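Local coordinates for protein EpsJ (Vibrio vulnificus, PDB 2RET) that is a pseudopilin of the type 2 secretion system that pairs with the pseudopilin EpsI and is probably part of the pseudopilus, at residues D29-Q34 / L97-W102. Sequence-based numbering, arbitrary orientation.
Sequences DSDFRQ and LERVWW
Asp31 holds CG anti to its own carbonyl carbon, while Arg99 leaves the strand with CG anti to the backbone N (chi1 -179°), and the two side chains meet from opposite directions. A bend at chi2 (-126°) turns the Arg99 guanidinium side-on to the carboxylate. The result is a buried, bidentate salt bridge. Arg99 NH2 donates to Asp31 OD1 at 2.9 Å. Arg99 NE donates to Asp31 OD2 at 3.0 Å. Each oxygen accepts through its syn lone pair, but both bonds are somewhat bent. The two planes lie 20° apart and both oxygens sit tilted out of the guanidinium plane, so the fork is slightly twisted. Within the strand, Trp101 CG lies over one face of the Arg99 guanidinium, off its centre. Both carboxylate oxygens have a second partner: Arg70 NH1 forms a salt bridge with OD1, and Tyr90 OH is hydrogen-bonded to OD2. Two arginines so close would be expected to keep Asp31 ionised. The contact joins the C-terminal part of helix 10-32 to strand 96-102 of the antiparallel sheet, an arrangement consistent with the pilin-like fold. Tyr90 comes from the adjacent strand 79-93 and Arg70 from the next one, 64-74, so three strands of this sheet meet one helical carboxylate.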
loop_
_atom_site.group_PDB
_atom_site.type_symbol
_atom_site.label_atom_id
_atom_site.label_comp_id
_atom_site.label_asym_id
_atom_site.label_seq_id
_atom_site.Cartn_x
_atom_site.Cartn_y
_atom_site.Cartn_z
ATOM N N ASP B 29 -7.447 17.153 -14.330
ATOM C CA ASP B 29 -6.492 16.060 -14.152
ATOM C C ASP B 29 -6.534 15.621 -12.711
ATOM O O ASP B 29 -6.542 14.416 -12.421
ATOM C CB ASP B 29 -5.050 16.477 -14.504
ATOM C CG ASP B 29 -4.590 15.995 -15.884
ATOM O OD1 ASP B 29 -5.123 15.027 -16.410
ATOM O OD2 ASP B 29 -3.603 16.534 -16.431
ATOM N N SER B 30 -6.562 16.590 -11.806
ATOM C CA SER B 30 -6.543 16.274 -10.381
ATOM C C SER B 30 -7.772 15.451 -9.996
ATOM O O SER B 30 -7.658 14.543 -9.177
ATOM C CB SER B 30 -6.425 17.536 -9.505
ATOM O OG SER B 30 -7.654 18.298 -9.432
ATOM N N ASP B 31 -8.923 15.769 -10.592
ATOM C CA ASP B 31 -10.204 15.158 -10.227
ATOM C C ASP B 31 -10.426 13.810 -10.918
ATOM O O ASP B 31 -10.676 12.808 -10.274
ATOM C CB ASP B 31 -11.386 16.078 -10.565
ATOM C CG ASP B 31 -11.519 17.262 -9.634
ATOM O OD1 ASP B 31 -11.090 17.208 -8.457
ATOM O OD2 ASP B 31 -12.105 18.282 -10.084
ATOM N N PHE B 32 -10.355 13.810 -12.234
ATOM C CA PHE B 32 -10.677 12.642 -13.006
ATOM C C PHE B 32 -9.640 11.517 -12.906
ATOM O O PHE B 32 -9.972 10.338 -13.162
ATOM C CB PHE B 32 -10.934 13.021 -14.453
ATOM C CG PHE B 32 -12.223 13.726 -14.664
ATOM C CD1 PHE B 32 -13.395 13.017 -14.752
ATOM C CD2 PHE B 32 -12.260 15.101 -14.829
ATOM C CE1 PHE B 32 -14.598 13.668 -14.955
ATOM C CE2 PHE B 32 -13.466 15.761 -14.993
ATOM C CZ PHE B 32 -14.642 15.037 -15.065
ATOM N N ARG B 33 -8.403 11.849 -12.554
ATOM C CA ARG B 33 -7.418 10.815 -12.298
ATOM C C ARG B 33 -7.532 10.189 -10.884
ATOM O O ARG B 33 -6.902 9.162 -10.620
ATOM C CB ARG B 33 -5.998 11.334 -12.527
ATOM C CG ARG B 33 -5.649 11.634 -13.965
ATOM C CD ARG B 33 -4.290 12.252 -13.955
ATOM N NE ARG B 33 -3.733 12.709 -15.224
ATOM C CZ ARG B 33 -2.987 11.972 -16.048
ATOM N NH1 ARG B 33 -2.716 10.702 -15.801
ATOM N NH2 ARG B 33 -2.486 12.534 -17.137
ATOM N N GLN B 34 -8.301 10.811 -9.998
ATOM C CA GLN B 34 -8.427 10.370 -8.620
ATOM C C GLN B 34 -9.870 9.981 -8.262
ATOM O O GLN B 34 -10.294 10.096 -7.102
ATOM C CB GLN B 34 -7.868 11.449 -7.677
ATOM C CG GLN B 34 -6.378 11.734 -7.977
ATOM C CD GLN B 34 -5.608 12.079 -6.770
ATOM O OE1 GLN B 34 -4.878 11.248 -6.194
ATOM N NE2 GLN B 34 -5.753 13.312 -6.349
ATOM N N LEU B 97 -17.806 26.402 -17.908
ATOM C CA LEU B 97 -17.548 25.199 -17.147
ATOM C C LEU B 97 -17.268 25.612 -15.684
ATOM O O LEU B 97 -16.452 26.486 -15.404
ATOM C CB LEU B 97 -16.390 24.358 -17.758
ATOM C CG LEU B 97 -16.192 22.970 -17.130
ATOM C CD1 LEU B 97 -17.308 22.039 -17.577
ATOM C CD2 LEU B 97 -14.816 22.406 -17.482
ATOM N N GLU B 98 -18.009 24.995 -14.774
ATOM C CA GLU B 98 -17.887 25.195 -13.354
ATOM C C GLU B 98 -17.606 23.867 -12.712
ATOM O O GLU B 98 -18.128 22.875 -13.157
ATOM C CB GLU B 98 -19.203 25.743 -12.803
ATOM C CG GLU B 98 -19.457 27.150 -13.322
ATOM C CD GLU B 98 -20.556 27.857 -12.610
ATOM O OE1 GLU B 98 -21.457 27.220 -12.026
ATOM O OE2 GLU B 98 -20.510 29.089 -12.639
ATOM N N ARG B 99 -16.757 23.870 -11.685
ATOM C CA ARG B 99 -16.440 22.696 -10.879
ATOM C C ARG B 99 -17.025 22.909 -9.499
ATOM O O ARG B 99 -16.903 23.987 -8.933
ATOM C CB ARG B 99 -14.928 22.499 -10.774
ATOM C CG ARG B 99 -14.509 21.240 -9.934
ATOM C CD ARG B 99 -13.562 21.651 -8.862
ATOM N NE ARG B 99 -12.863 20.532 -8.287
ATOM C CZ ARG B 99 -12.074 20.602 -7.225
ATOM N NH1 ARG B 99 -11.861 21.741 -6.603
ATOM N NH2 ARG B 99 -11.504 19.502 -6.781
ATOM N N VAL B 100 -17.720 21.893 -9.004
ATOM C CA VAL B 100 -18.383 21.958 -7.727
ATOM C C VAL B 100 -17.747 20.932 -6.819
ATOM O O VAL B 100 -17.425 19.859 -7.250
ATOM C CB VAL B 100 -19.898 21.676 -7.805
ATOM C CG1 VAL B 100 -20.547 21.994 -6.439
ATOM C CG2 VAL B 100 -20.586 22.470 -8.977
ATOM N N TRP B 101 -17.587 21.278 -5.560
ATOM C CA TRP B 101 -16.764 20.489 -4.644
ATOM C C TRP B 101 -17.461 20.380 -3.323
ATOM O O TRP B 101 -17.947 21.385 -2.801
ATOM C CB TRP B 101 -15.425 21.191 -4.425
ATOM C CG TRP B 101 -14.489 20.441 -3.545
ATOM C CD1 TRP B 101 -13.601 19.483 -3.922
ATOM C CD2 TRP B 101 -14.331 20.595 -2.125
ATOM N NE1 TRP B 101 -12.880 19.039 -2.831
ATOM C CE2 TRP B 101 -13.324 19.695 -1.714
ATOM C CE3 TRP B 101 -14.953 21.395 -1.167
ATOM C CZ2 TRP B 101 -12.895 19.597 -0.388
ATOM C CZ3 TRP B 101 -14.533 21.300 0.148
ATOM C CH2 TRP B 101 -13.508 20.408 0.525
ATOM N N TRP B 102 -17.496 19.174 -2.791
ATOM C CA TRP B 102 -17.984 18.924 -1.457
ATOM C C TRP B 102 -16.949 18.176 -0.646
ATOM O O TRP B 102 -16.333 17.239 -1.121
ATOM C CB TRP B 102 -19.254 18.096 -1.487
ATOM C CG TRP B 102 -20.436 18.742 -2.145
ATOM C CD1 TRP B 102 -21.437 19.447 -1.534
ATOM C CD2 TRP B 102 -20.758 18.719 -3.542
ATOM N NE1 TRP B 102 -22.367 19.844 -2.457
ATOM C CE2 TRP B 102 -21.977 19.416 -3.698
ATOM C CE3 TRP B 102 -20.132 18.180 -4.675
ATOM C CZ2 TRP B 102 -22.602 19.564 -4.952
ATOM C CZ3 TRP B 102 -20.744 18.329 -5.905
ATOM C CH2 TRP B 102 -21.953 19.029 -6.041
#